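Side-chain contacts in cyclase (Streptomyces sp. R1128, PDB 3TFZ), which probably catalyses cyclisation and aromatisation of a nascent polyketide chain in the R1128 biosynthetic pathway: residues A[13-17]-A[18-22]; A[127-131]-A[132-136]; A[136-139]-A[140-143]. All blocks are in the same frame, centred on the assembly; numbering follows the deposited sequence.

The three contacts belong to a helix-grip (Bet v 1-like) fold, whose antiparallel sheet wraps round the long helix 131-164. Contact 1 is the turn from strand 5-13 into helix 17-25; contact 2 is the capped start of helix 131-164; contact 3 is the next two turns of that helix. Contacts 2 and 3 share Glu136, have centres about 11 Å apart and touch where Leu129 CD1 lies 4.1 Å from Met137 SD. Contact 1 is on the opposite side of the chain's centre, about 38 Å from contact 2 and 28 Å from contact 3, centre to centre. Val141 of contact 3 has its side chain about 4 Å from bound 3-cyclohexyl-1-propylsulfonic acid, probably from the crystallisation liquor.

Contact 1: residues A[13-17]-A[18-22]; sequences VAAPA and DLVWE
The start of helix 17-25, entered from the end of strand 5-13, is fastened by Pro16 at the N-cap and by packing between Val13 and Val20. Pro16 O accepts from Val20 N at 3.2 Å and takes a second, weak bond from Leu19 N. One residue further on, Trp21 N bonds to Ala17 O at 2.9 Å.

Beside these backbone bonds Val13 and Val20 meet tip to tip, CG1 of Val13 lying 3.9 Å from CG2 of Val20. Val20 CG2 stands beside its own backbone N, with CG1 anti to that N (chi1 176°), which turns CG2 back along the helix toward the preceding strand. Val20 CG2 also meets Ala15 CB at 4.2 Å, and close by lies the carbonyl oxygen of Pro16. In the helix-grip fold this strand-to-helix turn lies against the C-terminal part of helix 131-164: Val13 touches Leu154 and Ala157, while Ala15 and Leu19 both touch Val161. Leu108 of strand 105-116 packs on both valines.

The Pro16 ring and Leu19 run side by side in the same direction, with Pro16 CD 4.2 Å from Leu19 CB. Asp18 turns its carboxylate to Arg76, a salt bridge through OD1.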
loop_
_atom_site.group_PDB
_atom_site.type_symbol
_atom_site.label_atom_id
_atom_site.label_comp_id
_atom_site.label_asym_id
_atom_site.label_seq_id
_atom_site.Cartn_x
_atom_site.Cartn_y
_atom_site.Cartn_z
ATOM N N VAL A 13 7.824 4.335 -6.457
ATOM C CA VAL A 13 8.772 5.491 -6.564
ATOM C C VAL A 13 9.454 5.509 -7.942
ATOM O O VAL A 13 10.000 4.479 -8.407
ATOM C CB VAL A 13 9.806 5.472 -5.457
ATOM C CG1 VAL A 13 10.748 6.800 -5.447
ATOM C CG2 VAL A 13 9.077 5.353 -4.061
ATOM N N ALA A 14 9.372 6.640 -8.664
ATOM C CA ALA A 14 10.001 6.638 -9.985
ATOM C C ALA A 14 11.514 6.909 -9.755
ATOM O O ALA A 14 11.986 7.965 -10.120
ATOM C CB ALA A 14 9.355 7.716 -10.921
ATOM N N ALA A 15 12.235 6.008 -9.067
ATOM C CA ALA A 15 13.719 6.091 -8.847
ATOM C C ALA A 15 14.221 4.674 -8.674
ATOM O O ALA A 15 13.453 3.803 -8.192
ATOM C CB ALA A 15 14.076 6.916 -7.565
ATOM N N PRO A 16 15.544 4.412 -8.957
ATOM C CA PRO A 16 16.084 3.020 -8.693
ATOM C C PRO A 16 16.135 2.652 -7.180
ATOM O O PRO A 16 16.244 3.531 -6.331
ATOM C CB PRO A 16 17.526 3.079 -9.294
ATOM C CG PRO A 16 17.531 4.432 -10.280
ATOM C CD PRO A 16 16.610 5.334 -9.420
ATOM N N ALA A 17 16.150 1.369 -6.855
ATOM C CA ALA A 17 15.921 0.886 -5.483
ATOM C C ALA A 17 17.076 1.272 -4.610
ATOM O O ALA A 17 16.881 1.580 -3.479
ATOM C CB ALA A 17 15.641 -0.634 -5.494
ATOM N N ASP A 18 18.271 1.315 -5.148
ATOM C CA ASP A 18 19.474 1.787 -4.484
ATOM C C ASP A 18 19.404 3.274 -4.087
ATOM O O ASP A 18 19.877 3.643 -3.024
ATOM C CB ASP A 18 20.761 1.475 -5.342
ATOM C CG ASP A 18 21.089 -0.034 -5.394
ATOM O OD1 ASP A 18 20.459 -0.875 -4.661
ATOM O OD2 ASP A 18 21.962 -0.443 -6.163
ATOM N N LEU A 19 18.819 4.131 -4.925
ATOM C CA LEU A 19 18.683 5.500 -4.529
ATOM C C LEU A 19 17.643 5.677 -3.377
ATOM O O LEU A 19 17.809 6.498 -2.399
ATOM C CB LEU A 19 18.373 6.306 -5.756
ATOM C CG LEU A 19 18.266 7.824 -5.526
ATOM C CD1 LEU A 19 19.635 8.291 -4.915
ATOM C CD2 LEU A 19 18.069 8.384 -6.881
ATOM N N VAL A 20 16.581 4.888 -3.445
ATOM C CA VAL A 20 15.596 4.873 -2.396
ATOM C C VAL A 20 16.206 4.373 -1.097
ATOM O O VAL A 20 15.857 4.843 -0.067
ATOM C CB VAL A 20 14.407 4.012 -2.819
ATOM C CG1 VAL A 20 13.398 3.895 -1.696
ATOM C CG2 VAL A 20 13.724 4.602 -4.080
ATOM N N TRP A 21 17.067 3.353 -1.164
ATOM C CA TRP A 21 17.768 2.860 -0.018
ATOM C C TRP A 21 18.554 4.037 0.620
ATOM O O TRP A 21 18.424 4.266 1.828
ATOM C CB TRP A 21 18.734 1.711 -0.404
ATOM C CG TRP A 21 19.537 1.322 0.844
ATOM C CD1 TRP A 21 20.869 1.566 1.107
ATOM C CD2 TRP A 21 18.990 0.709 2.017
ATOM N NE1 TRP A 21 21.177 1.110 2.385
ATOM C CE2 TRP A 21 20.024 0.636 2.977
ATOM C CE3 TRP A 21 17.695 0.206 2.347
ATOM C CZ2 TRP A 21 19.817 0.065 4.257
ATOM C CZ3 TRP A 21 17.500 -0.340 3.547
ATOM C CH2 TRP A 21 18.573 -0.457 4.491
ATOM N N GLU A 22 19.378 4.747 -0.189
ATOM C CA GLU A 22 20.150 5.852 0.296
ATOM C C GLU A 22 19.348 6.899 1.069
ATOM O O GLU A 22 19.862 7.408 2.036
ATOM C CB GLU A 22 20.956 6.524 -0.810
ATOM C CG GLU A 22 22.096 5.622 -1.366
ATOM C CD GLU A 22 22.795 6.273 -2.524
ATOM O OE1 GLU A 22 22.655 7.536 -2.615
ATOM O OE2 GLU A 22 23.477 5.541 -3.331
#

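Contact 2: residues A[127-131]-A[132-136]; sequences GKLTP and DEARE
Thr130 and Glu133 meet through a reciprocal pair of bonds, a capping box in which each residue's side chain takes the other's backbone N-H. Glu133 OE2 receives Thr130 N at 3.0 Å, nearly straight at the hydrogen (166°), but the donor comes from above the carboxylate plane. In return Thr130 OG1 accepts from Glu133 N at 3.3 Å, although the modelled place of this hydroxyl is less sure. The glutamate can reach back because CG is anti to its carbonyl carbon (chi1 -69°) and the chain beyond is extended, bringing the carboxylate over the residue before the helix. Replacing Thr130 with an alanine would probably leave Glu133 N without its side-chain acceptor and the first turn less firmly closed.

Next to the box, Leu129 crosses Glu133 obliquely, its CD2 3.8 Å from Glu133 OE2, while CD1 rests against the backbone of Ala134, 3.8 Å from its CA. Farther out, Ile88 touches Leu129 and Val125 touches Ala134, placing both against neighbouring loops.

The backbone sets these side chains in place: Ala134 N bonds to Thr130 O at 3.1 Å, and Arg135 N bonds to Pro131 O. On another side of the turn Arg135 reaches back with its chain extended from CG to NE, and Pro131 CB lies over a face of its guanidinium, 3.8 Å from NH2. Asp132 OD2 sits at the edge of that group, in its plane, and makes a salt bridge to NH1 at 2.9 Å, the hydrogen bond within it being weak.

The carboxylates of Asp132 and Glu133 in this first turn are likely to interact favourably with the helix dipole; by also satisfying the N-H just before the helix, Glu133 probably favours the helix start twice over.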
loop_
_atom_site.group_PDB
_atom_site.type_symbol
_atom_site.label_atom_id
_atom_site.label_comp_id
_atom_site.label_asym_id
_atom_site.label_seq_id
_atom_site.Cartn_x
_atom_site.Cartn_y
_atom_site.Cartn_z
ATOM N N GLY A 127 -3.587 8.455 31.943
ATOM C CA GLY A 127 -4.544 9.265 32.690
ATOM C C GLY A 127 -5.420 10.266 31.944
ATOM O O GLY A 127 -6.000 11.152 32.582
ATOM N N LYS A 128 -5.553 10.102 30.630
ATOM C CA LYS A 128 -6.297 11.066 29.824
ATOM C C LYS A 128 -7.415 10.506 28.936
ATOM O O LYS A 128 -8.409 11.195 28.702
ATOM C CB LYS A 128 -5.329 11.892 28.970
ATOM C CG LYS A 128 -5.663 13.373 28.911
ATOM C CD LYS A 128 -6.569 13.688 27.731
ATOM C CE LYS A 128 -6.850 15.178 27.634
ATOM N NZ LYS A 128 -6.903 15.642 26.220
ATOM N N LEU A 129 -7.266 9.286 28.424
ATOM C CA LEU A 129 -8.215 8.808 27.411
ATOM C C LEU A 129 -8.790 7.447 27.786
ATOM O O LEU A 129 -8.083 6.639 28.364
ATOM C CB LEU A 129 -7.546 8.710 25.996
ATOM C CG LEU A 129 -6.989 9.921 25.215
ATOM C CD1 LEU A 129 -6.502 9.625 23.841
ATOM C CD2 LEU A 129 -8.102 10.973 25.105
ATOM N N THR A 130 -10.047 7.171 27.428
ATOM C CA THR A 130 -10.630 5.800 27.568
ATOM C C THR A 130 -9.832 4.922 26.608
ATOM O O THR A 130 -9.266 5.429 25.686
ATOM C CB THR A 130 -12.123 5.784 27.157
ATOM O OG1 THR A 130 -12.248 6.392 25.864
ATOM C CG2 THR A 130 -13.036 6.624 28.125
ATOM N N PRO A 131 -9.770 3.601 26.791
ATOM C CA PRO A 131 -9.074 2.874 25.731
ATOM C C PRO A 131 -9.682 3.046 24.309
ATOM O O PRO A 131 -8.948 3.031 23.352
ATOM C CB PRO A 131 -9.210 1.428 26.157
ATOM C CG PRO A 131 -9.288 1.478 27.660
ATOM C CD PRO A 131 -10.235 2.689 27.887
ATOM N N ASP A 132 -10.992 3.216 24.158
ATOM C CA ASP A 132 -11.598 3.350 22.837
ATOM C C ASP A 132 -11.126 4.571 22.138
ATOM O O ASP A 132 -10.857 4.537 20.976
ATOM C CB ASP A 132 -13.169 3.451 22.954
ATOM C CG ASP A 132 -13.831 2.114 23.040
ATOM O OD1 ASP A 132 -15.053 2.025 23.307
ATOM O OD2 ASP A 132 -13.122 1.103 22.920
ATOM N N GLU A 133 -11.105 5.678 22.856
ATOM C CA GLU A 133 -10.497 6.984 22.462
ATOM C C GLU A 133 -9.044 6.898 22.028
ATOM O O GLU A 133 -8.723 7.275 20.927
ATOM C CB GLU A 133 -10.648 7.978 23.606
ATOM C CG GLU A 133 -12.094 8.366 23.783
ATOM C CD GLU A 133 -12.422 9.123 25.110
ATOM O OE1 GLU A 133 -13.637 9.469 25.302
ATOM O OE2 GLU A 133 -11.478 9.389 25.918
ATOM N N ALA A 134 -8.194 6.332 22.868
ATOM C CA ALA A 134 -6.784 6.093 22.533
ATOM C C ALA A 134 -6.643 5.244 21.241
ATOM O O ALA A 134 -5.842 5.586 20.362
ATOM C CB ALA A 134 -6.050 5.457 23.728
ATOM N N ARG A 135 -7.416 4.163 21.109
ATOM C CA ARG A 135 -7.407 3.364 19.880
ATOM C C ARG A 135 -7.706 4.066 18.622
ATOM O O ARG A 135 -7.097 3.841 17.568
ATOM C CB ARG A 135 -8.483 2.283 19.954
ATOM C CG ARG A 135 -8.005 1.022 20.634
ATOM C CD ARG A 135 -9.209 0.101 20.744
ATOM N NE ARG A 135 -8.825 -0.661 21.865
ATOM C CZ ARG A 135 -9.471 -0.872 22.987
ATOM N NH1 ARG A 135 -10.743 -0.572 23.181
ATOM N NH2 ARG A 135 -8.778 -1.552 23.873
ATOM N N GLU A 136 -8.741 4.855 18.743
ATOM C CA GLU A 136 -9.310 5.616 17.675
ATOM C C GLU A 136 -8.310 6.673 17.289
ATOM O O GLU A 136 -8.066 6.831 16.129
ATOM C CB GLU A 136 -10.623 6.201 18.171
ATOM C CG GLU A 136 -11.236 7.164 17.260
ATOM C CD GLU A 136 -12.175 6.441 16.323
ATOM O OE1 GLU A 136 -12.643 5.407 16.811
ATOM O OE2 GLU A 136 -12.437 6.887 15.163
#

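Contact 3: residues A[136-139]-A[140-143]; sequences EMLE and AVVE
Leu138 and Val142, one turn apart on the long helix of the helix-grip fold, cross at an angle on its buried side, CD2 of Leu138 3.9 Å from CG2 of Val142. This is the apolar face turned to the sheet: Phe114 and Met92 touch both residues. Val141 CG2 also lies 4.2 Å from the CE of Met137, whose extended chain runs past Ile88.

Among the backbone bonds, Val142 N to Leu138 O and Glu143 N to Glu139 O are both 3.0 Å. Those from Ala140 N to Glu136 O and from Val141 N to Met137 O are weak, and Val141 N makes a further weak bond to Leu138 O.

The carboxylates of Glu139 and Glu143 turn to strand 5-13, where Glu139 OE2 forms a salt bridge with Arg5 and Glu143 OE1 a hydrogen bond with His9. Glu139 gets there by bending at its second torsion (chi2 -84°). Glu143 has CG anti to its backbone N and bends in the other sense (chi2 69°), which carries OE1 to NE2 of His9.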
loop_
_atom_site.group_PDB
_atom_site.type_symbol
_atom_site.label_atom_id
_atom_site.label_comp_id
_atom_site.label_asym_id
_atom_site.label_seq_id
_atom_site.Cartn_x
_atom_site.Cartn_y
_atom_site.Cartn_z
ATOM N N GLU A 136 -8.741 4.855 18.743
ATOM C CA GLU A 136 -9.310 5.616 17.675
ATOM C C GLU A 136 -8.310 6.673 17.289
ATOM O O GLU A 136 -8.066 6.831 16.129
ATOM C CB GLU A 136 -10.623 6.201 18.171
ATOM C CG GLU A 136 -11.236 7.164 17.260
ATOM C CD GLU A 136 -12.175 6.441 16.323
ATOM O OE1 GLU A 136 -12.643 5.407 16.811
ATOM O OE2 GLU A 136 -12.437 6.887 15.163
ATOM N N MET A 137 -7.728 7.377 18.259
ATOM C CA MET A 137 -6.712 8.366 17.986
ATOM C C MET A 137 -5.398 7.785 17.330
ATOM O O MET A 137 -4.820 8.368 16.415
ATOM C CB MET A 137 -6.347 9.073 19.296
ATOM C CG MET A 137 -5.080 9.860 19.149
ATOM S SD MET A 137 -4.705 11.042 20.404
ATOM C CE MET A 137 -3.068 11.557 19.762
ATOM N N LEU A 138 -4.925 6.646 17.847
ATOM C CA LEU A 138 -3.778 5.934 17.257
ATOM C C LEU A 138 -4.026 5.421 15.872
ATOM O O LEU A 138 -3.160 5.536 15.085
ATOM C CB LEU A 138 -3.338 4.746 18.119
ATOM C CG LEU A 138 -1.845 4.502 18.478
ATOM C CD1 LEU A 138 -1.551 3.097 18.658
ATOM C CD2 LEU A 138 -0.795 5.147 17.678
ATOM N N GLU A 139 -5.173 4.838 15.543
ATOM C CA GLU A 139 -5.401 4.542 14.090
ATOM C C GLU A 139 -5.253 5.768 13.195
ATOM O O GLU A 139 -4.663 5.614 12.117
ATOM C CB GLU A 139 -6.795 3.964 13.714
ATOM C CG GLU A 139 -7.213 2.792 14.430
ATOM C CD GLU A 139 -6.739 1.458 13.920
ATOM O OE1 GLU A 139 -6.519 1.222 12.669
ATOM O OE2 GLU A 139 -6.676 0.585 14.832
ATOM N N ALA A 140 -5.802 6.935 13.623
ATOM C CA ALA A 140 -5.835 8.133 12.797
ATOM C C ALA A 140 -4.408 8.628 12.511
ATOM O O ALA A 140 -4.104 9.114 11.409
ATOM C CB ALA A 140 -6.689 9.241 13.416
ATOM N N VAL A 141 -3.546 8.435 13.475
ATOM C CA VAL A 141 -2.245 9.074 13.539
ATOM C C VAL A 141 -1.273 8.121 12.750
ATOM O O VAL A 141 -0.418 8.550 11.979
ATOM C CB VAL A 141 -1.850 9.209 15.084
ATOM C CG1 VAL A 141 -0.329 8.816 15.310
ATOM C CG2 VAL A 141 -2.357 10.596 15.698
ATOM N N VAL A 142 -1.446 6.830 12.927
ATOM C CA VAL A 142 -0.673 5.904 12.141
ATOM C C VAL A 142 -0.993 6.022 10.634
ATOM O O VAL A 142 -0.072 6.126 9.816
ATOM C CB VAL A 142 -0.928 4.461 12.609
ATOM C CG1 VAL A 142 -0.386 3.479 11.514
ATOM C CG2 VAL A 142 -0.332 4.256 13.955
ATOM N N GLU A 143 -2.301 6.068 10.313
ATOM C CA GLU A 143 -2.804 6.235 8.975
ATOM C C GLU A 143 -2.278 7.547 8.341
ATOM O O GLU A 143 -1.716 7.535 7.213
ATOM C CB GLU A 143 -4.346 6.156 8.971
ATOM C CG GLU A 143 -4.992 6.692 7.696
ATOM C CD GLU A 143 -4.722 5.791 6.470
ATOM O OE1 GLU A 143 -4.349 4.624 6.699
ATOM O OE2 GLU A 143 -4.898 6.234 5.292
#